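Local structure of possible prolidase (Bifidobacterium longum NCC2705, 2P9B) at residues 257-267 against 281-292. The protein is a putative amidohydrolase, possibly a prolidase, that probably hydrolyses carbon-nitrogen bonds. Residues are numbered along the deposited sequence; the frame is centred on the assembly and turned at random.
Sequences LLAGVDTIEHG and NPNALRGYSALI
Asp262 OD1 is gripped from two directions: the backbone N of Leu285 donates to its syn lone pair at 2.8 Å, and a water oxygen lies 2.6 Å from Asp262 OD1. That water also accepts from the N and NE of Arg286. With OD2 bound by His237 and the N of Val243, bonds at both oxygens hold the carboxylate against rotation; a short, two-ended acceptor suits this buried place. Arg286 NH2 stays 4.5 Å from Asp262 OD1, too far for a salt bridge, while its NH1 bonds the carbonyl of Ile385. Beyond Asp262 the chains run as neighbouring parallel strands, 263-264 and 290-292, of a beta-alpha-beta unit connected through helix 272-279, consistent with the TIM-barrel fold of amidohydrolases. Four backbone bonds zip them, from Ala290 N to Asp262 O through His266 N to Ile292 O. Glu265 and Ile292 lie side by side on one face, Glu265 OE2 resting 3.4 Å from Ile292 CG1 while Thr263 OG1 and Arg133 hold that oxygen; on the other face Ile264 CG2 meets Leu291 CD1 at 4.1 Å. At the helix end, Gly260 takes the positive phi of a Schellman motif and leaves room for Asn283 O. Asn281 suits its place because its amide both gives and receives: ND2 donates to Leu257 O (2.9 Å) and Ser289 OG, while OD1 accepts from Asn283 N in an Asx turn. Ser289 OG donates onward to Val261 O at 2.7 Å, nearly in line with the C=O.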
ATOM      1  N   LEU A 257       5.407  18.138   3.952  1.00 14.50           N
ATOM      2  CA  LEU A 257       6.713  17.757   4.463  1.00 14.27           C
ATOM      3  C   LEU A 257       7.128  18.651   5.627  1.00 14.52           C
ATOM      4  O   LEU A 257       7.665  18.171   6.623  1.00 15.63           O
ATOM      5  CB  LEU A 257       7.756  17.819   3.340  1.00 14.92           C
ATOM      6  CG  LEU A 257       7.612  16.743   2.254  1.00 16.30           C
ATOM      7  CD1 LEU A 257       8.632  16.965   1.148  1.00 16.25           C
ATOM      8  CD2 LEU A 257       7.797  15.369   2.882  1.00 15.84           C
ATOM      9  N   LEU A 258       6.868  19.950   5.505  1.00 16.04           N
ATOM     10  CA  LEU A 258       7.215  20.888   6.565  1.00 17.50           C
ATOM     11  C   LEU A 258       6.453  20.541   7.844  1.00 17.14           C
ATOM     12  O   LEU A 258       7.003  20.604   8.940  1.00 17.87           O
ATOM     13  CB  LEU A 258       6.891  22.328   6.140  1.00 19.47           C
ATOM     14  CG  LEU A 258       7.840  23.002   5.143  1.00 22.22           C
ATOM     15  CD1 LEU A 258       7.207  24.269   4.591  1.00 24.65           C
ATOM     16  CD2 LEU A 258       9.158  23.322   5.832  1.00 24.50           C
ATOM     17  N   ALA A 259       5.191  20.152   7.694  1.00 17.62           N
ATOM     18  CA  ALA A 259       4.356  19.794   8.838  1.00 16.07           C
ATOM     19  C   ALA A 259       4.817  18.511   9.522  1.00 16.47           C
ATOM     20  O   ALA A 259       4.524  18.289  10.699  1.00 17.36           O
ATOM     21  CB  ALA A 259       2.901  19.657   8.400  1.00 16.75           C
ATOM     22  N   GLY A 260       5.521  17.655   8.786  1.00 14.56           N
ATOM     23  CA  GLY A 260       6.001  16.414   9.371  1.00 14.05           C
ATOM     24  C   GLY A 260       5.257  15.164   8.921  1.00 13.15           C
ATOM     25  O   GLY A 260       5.303  14.136   9.595  1.00 14.87           O
ATOM     26  N   VAL A 261       4.573  15.255   7.785  1.00 13.05           N
ATOM     27  CA  VAL A 261       3.828  14.126   7.233  1.00 12.70           C
ATOM     28  C   VAL A 261       4.798  13.002   6.892  1.00 13.12           C
ATOM     29  O   VAL A 261       5.849  13.232   6.291  1.00 15.68           O
ATOM     30  CB  VAL A 261       3.046  14.549   5.959  1.00 12.95           C
ATOM     31  CG1 VAL A 261       2.458  13.335   5.257  1.00 14.49           C
ATOM     32  CG2 VAL A 261       1.939  15.504   6.335  1.00 13.97           C
ATOM     33  N   ASP A 262       4.435  11.782   7.270  1.00 11.40           N
ATOM     34  CA  ASP A 262       5.282  10.617   7.033  1.00 11.79           C
ATOM     35  C   ASP A 262       5.285  10.073   5.610  1.00 12.08           C
ATOM     36  O   ASP A 262       6.307   9.569   5.142  1.00 13.38           O
ATOM     37  CB  ASP A 262       4.886   9.542   8.024  1.00 11.42           C
ATOM     38  CG  ASP A 262       4.925  10.061   9.437  1.00 13.84           C
ATOM     39  OD1 ASP A 262       6.045  10.247   9.961  1.00 14.88           O
ATOM     40  OD2 ASP A 262       3.846  10.313  10.010  1.00 13.94           O
ATOM     41  N   THR A 263       4.150  10.159   4.927  1.00 11.78           N
ATOM     42  CA  THR A 263       4.078   9.677   3.553  1.00 11.57           C
ATOM     43  C   THR A 263       3.335  10.658   2.665  1.00 11.80           C
ATOM     44  O   THR A 263       2.326  11.239   3.067  1.00 12.34           O
ATOM     45  CB  THR A 263       3.358   8.309   3.451  1.00 11.64           C
ATOM     46  OG1 THR A 263       1.999   8.447   3.878  1.00 12.40           O
ATOM     47  CG2 THR A 263       4.057   7.271   4.300  1.00 13.28           C
ATOM     48  N   ILE A 264       3.855  10.849   1.461  1.00 11.07           N
ATOM     49  CA  ILE A 264       3.219  11.731   0.496  1.00 10.60           C
ATOM     50  C   ILE A 264       2.585  10.816  -0.547  1.00 10.73           C
ATOM     51  O   ILE A 264       3.273   9.968  -1.118  1.00 11.44           O
ATOM     52  CB  ILE A 264       4.250  12.630  -0.217  1.00  9.84           C
ATOM     53  CG1 ILE A 264       4.946  13.547   0.797  1.00 12.11           C
ATOM     54  CG2 ILE A 264       3.562  13.435  -1.323  1.00 11.68           C
ATOM     55  CD1 ILE A 264       4.031  14.551   1.479  1.00 14.82           C
ATOM     56  N   GLU A 265       1.281  10.969  -0.772  1.00 11.79           N
ATOM     57  CA  GLU A 265       0.579  10.163  -1.768  1.00 12.48           C
ATOM     58  C   GLU A 265       0.408  10.972  -3.045  1.00 12.85           C
ATOM     59  O   GLU A 265       0.020  12.138  -2.999  1.00 13.72           O
ATOM     60  CB  GLU A 265      -0.801   9.719  -1.274  1.00 14.96           C
ATOM     61  CG  GLU A 265      -0.773   8.503  -0.362  1.00 22.54           C
ATOM     62  CD  GLU A 265      -0.097   8.789   0.950  1.00 24.26           C
ATOM     63  OE1 GLU A 265      -0.498   9.773   1.608  1.00 29.37           O
ATOM     64  OE2 GLU A 265       0.823   8.033   1.327  1.00 18.98           O
ATOM     65  N   HIS A 266       0.689  10.321  -4.172  1.00 14.31           N
ATOM     66  CA  HIS A 266       0.622  10.913  -5.508  1.00 15.63           C
ATOM     67  C   HIS A 266       1.899  11.718  -5.730  1.00 15.13           C
ATOM     68  O   HIS A 266       2.808  11.272  -6.425  1.00 15.77           O
ATOM     69  CB  HIS A 266      -0.616  11.804  -5.661  1.00 20.33           C
ATOM     70  CG  HIS A 266      -1.911  11.051  -5.633  1.00 25.89           C
ATOM     71  ND1 HIS A 266      -2.366  10.391  -4.511  1.00 30.90           N
ATOM     72  CD2 HIS A 266      -2.847  10.853  -6.591  1.00 30.92           C
ATOM     73  CE1 HIS A 266      -3.527   9.819  -4.779  1.00 31.85           C
ATOM     74  NE2 HIS A 266      -3.841  10.084  -6.035  1.00 33.65           N
ATOM     75  N   GLY A 267       1.970  12.899  -5.131  1.00 15.28           N
ATOM     76  CA  GLY A 267       3.170  13.703  -5.271  1.00 14.36           C
ATOM     77  C   GLY A 267       3.192  14.627  -6.469  1.00 14.86           C
ATOM     78  O   GLY A 267       2.196  14.782  -7.172  1.00 15.26           O
ATOM     79  N   ASN A 281      13.500  14.614   7.718  1.00 19.48           N
ATOM     80  CA  ASN A 281      12.345  15.381   8.158  1.00 18.44           C
ATOM     81  C   ASN A 281      12.298  15.277   9.678  1.00 18.73           C
ATOM     82  O   ASN A 281      11.792  14.302  10.225  1.00 17.70           O
ATOM     83  CB  ASN A 281      11.071  14.791   7.559  1.00 18.20           C
ATOM     84  CG  ASN A 281       9.879  15.695   7.736  1.00 17.96           C
ATOM     85  OD1 ASN A 281       9.817  16.482   8.680  1.00 17.64           O
ATOM     86  ND2 ASN A 281       8.916  15.579   6.836  1.00 16.59           N
ATOM     87  N   PRO A 282      12.820  16.295  10.378  1.00 20.43           N
ATOM     88  CA  PRO A 282      12.846  16.311  11.844  1.00 21.57           C
ATOM     89  C   PRO A 282      11.474  16.243  12.509  1.00 22.04           C
ATOM     90  O   PRO A 282      11.371  15.930  13.697  1.00 22.90           O
ATOM     91  CB  PRO A 282      13.586  17.610  12.155  1.00 22.84           C
ATOM     92  CG  PRO A 282      13.157  18.505  11.039  1.00 23.26           C
ATOM     93  CD  PRO A 282      13.277  17.586   9.834  1.00 21.91           C
ATOM     94  N   ASN A 283      10.425  16.529  11.745  1.00 21.25           N
ATOM     95  CA  ASN A 283       9.076  16.507  12.294  1.00 20.45           C
ATOM     96  C   ASN A 283       8.296  15.235  11.979  1.00 18.99           C
ATOM     97  O   ASN A 283       7.175  15.064  12.446  1.00 18.45           O
ATOM     98  CB  ASN A 283       8.310  17.741  11.822  1.00 22.90           C
ATOM     99  CG  ASN A 283       8.924  19.028  12.342  1.00 27.47           C
ATOM    100  OD1 ASN A 283       9.046  19.218  13.549  1.00 28.73           O
ATOM    101  ND2 ASN A 283       9.325  19.913  11.433  1.00 29.47           N
ATOM    102  N   ALA A 284       8.890  14.345  11.189  1.00 17.93           N
ATOM    103  CA  ALA A 284       8.243  13.084  10.852  1.00 17.20           C
ATOM    104  C   ALA A 284       8.492  12.103  11.993  1.00 17.65           C
ATOM    105  O   ALA A 284       9.481  12.221  12.720  1.00 18.10           O
ATOM    106  CB  ALA A 284       8.802  12.525   9.543  1.00 16.12           C
ATOM    107  N   LEU A 285       7.600  11.134  12.146  1.00 16.52           N
ATOM    108  CA  LEU A 285       7.725  10.149  13.215  1.00 16.78           C
ATOM    109  C   LEU A 285       9.102   9.481  13.294  1.00 17.34           C
ATOM    110  O   LEU A 285       9.661   9.325  14.383  1.00 17.60           O
ATOM    111  CB  LEU A 285       6.641   9.079  13.065  1.00 15.14           C
ATOM    112  CG  LEU A 285       6.553   8.040  14.180  1.00 16.05           C
ATOM    113  CD1 LEU A 285       6.304   8.739  15.519  1.00 16.61           C
ATOM    114  CD2 LEU A 285       5.428   7.060  13.864  1.00 16.81           C
ATOM    115  N   ARG A 286       9.659   9.101  12.149  1.00 16.81           N
ATOM    116  CA  ARG A 286      10.956   8.437  12.139  1.00 18.30           C
ATOM    117  C   ARG A 286      12.088   9.242  11.506  1.00 17.18           C
ATOM    118  O   ARG A 286      13.125   8.694  11.143  1.00 17.80           O
ATOM    119  CB  ARG A 286      10.806   7.074  11.472  1.00 20.35           C
ATOM    120  CG  ARG A 286       9.830   6.199  12.247  1.00 23.33           C
ATOM    121  CD  ARG A 286       9.040   5.271  11.364  1.00 27.43           C
ATOM    122  NE  ARG A 286       8.340   5.975  10.291  1.00 26.60           N
ATOM    123  CZ  ARG A 286       7.505   5.377   9.449  1.00 28.17           C
ATOM    124  NH1 ARG A 286       7.271   4.079   9.577  1.00 27.17           N
ATOM    125  NH2 ARG A 286       6.931   6.059   8.467  1.00 28.87           N
ATOM    126  N   GLY A 287      11.884  10.549  11.392  1.00 17.05           N
ATOM    127  CA  GLY A 287      12.912  11.415  10.840  1.00 17.26           C
ATOM    128  C   GLY A 287      13.024  11.473   9.330  1.00 16.86           C
ATOM    129  O   GLY A 287      13.950  12.089   8.807  1.00 16.99           O
ATOM    130  N   TYR A 288      12.098  10.836   8.623  1.00 15.97           N
ATOM    131  CA  TYR A 288      12.135  10.858   7.165  1.00 15.66           C
ATOM    132  C   TYR A 288      10.722  10.699   6.624  1.00 14.45           C
ATOM    133  O   TYR A 288       9.836  10.233   7.327  1.00 14.49           O
ATOM    134  CB  TYR A 288      13.015   9.716   6.638  1.00 17.65           C
ATOM    135  CG  TYR A 288      12.350   8.359   6.677  1.00 18.24           C
ATOM    136  CD1 TYR A 288      11.634   7.881   5.579  1.00 20.38           C
ATOM    137  CD2 TYR A 288      12.416   7.561   7.817  1.00 20.32           C
ATOM    138  CE1 TYR A 288      11.001   6.641   5.618  1.00 19.92           C
ATOM    139  CE2 TYR A 288      11.788   6.323   7.866  1.00 21.22           C
ATOM    140  CZ  TYR A 288      11.082   5.869   6.765  1.00 22.18           C
ATOM    141  OH  TYR A 288      10.446   4.648   6.812  1.00 23.30           O
ATOM    142  N   SER A 289      10.520  11.097   5.372  1.00 14.05           N
ATOM    143  CA  SER A 289       9.217  10.966   4.739  1.00 12.94           C
ATOM    144  C   SER A 289       9.391  10.064   3.532  1.00 12.54           C
ATOM    145  O   SER A 289      10.482   9.968   2.978  1.00 13.92           O
ATOM    146  CB  SER A 289       8.683  12.335   4.318  1.00 14.30           C
ATOM    147  OG  SER A 289       8.379  13.120   5.455  1.00 13.37           O
ATOM    148  N   ALA A 290       8.322   9.381   3.141  1.00 11.78           N
ATOM    149  CA  ALA A 290       8.383   8.488   1.998  1.00 11.68           C
ATOM    150  C   ALA A 290       7.375   8.928   0.948  1.00 11.53           C
ATOM    151  O   ALA A 290       6.437   9.661   1.249  1.00 12.39           O
ATOM    152  CB  ALA A 290       8.092   7.051   2.433  1.00 10.59           C
ATOM    153  N   LEU A 291       7.587   8.483  -0.284  1.00 11.78           N
ATOM    154  CA  LEU A 291       6.690   8.817  -1.385  1.00 11.53           C
ATOM    155  C   LEU A 291       5.929   7.578  -1.852  1.00  9.94           C
ATOM    156  O   LEU A 291       6.522   6.515  -2.021  1.00 11.09           O
ATOM    157  CB  LEU A 291       7.499   9.381  -2.553  1.00 10.65           C
ATOM    158  CG  LEU A 291       6.735   9.652  -3.853  1.00 11.53           C
ATOM    159  CD1 LEU A 291       5.735  10.778  -3.649  1.00 13.54           C
ATOM    160  CD2 LEU A 291       7.713  10.015  -4.947  1.00 12.99           C
ATOM    161  N   ILE A 292       4.616   7.714  -2.046  1.00 11.14           N
ATOM    162  CA  ILE A 292       3.775   6.616  -2.543  1.00 10.53           C
ATOM    163  C   ILE A 292       3.140   7.190  -3.817  1.00 10.90           C
ATOM    164  O   ILE A 292       2.043   7.737  -3.778  1.00 12.35           O
ATOM    165  CB  ILE A 292       2.640   6.241  -1.545  1.00 11.57           C
ATOM    166  CG1 ILE A 292       3.208   6.042  -0.133  1.00 12.27           C
ATOM    167  CG2 ILE A 292       1.971   4.926  -1.985  1.00 11.93           C
ATOM    168  CD1 ILE A 292       4.153   4.878  -0.007  1.00 14.04           C
TER
HETATM  169  O   HOH W   1       9.541  19.138   8.920  1.00 24.88           O
HETATM  170  O   HOH W   2       8.336   9.042   9.537  1.00 15.31           O
HETATM  171  O   HOH W   3       8.012   7.821   6.428  1.00 17.54           O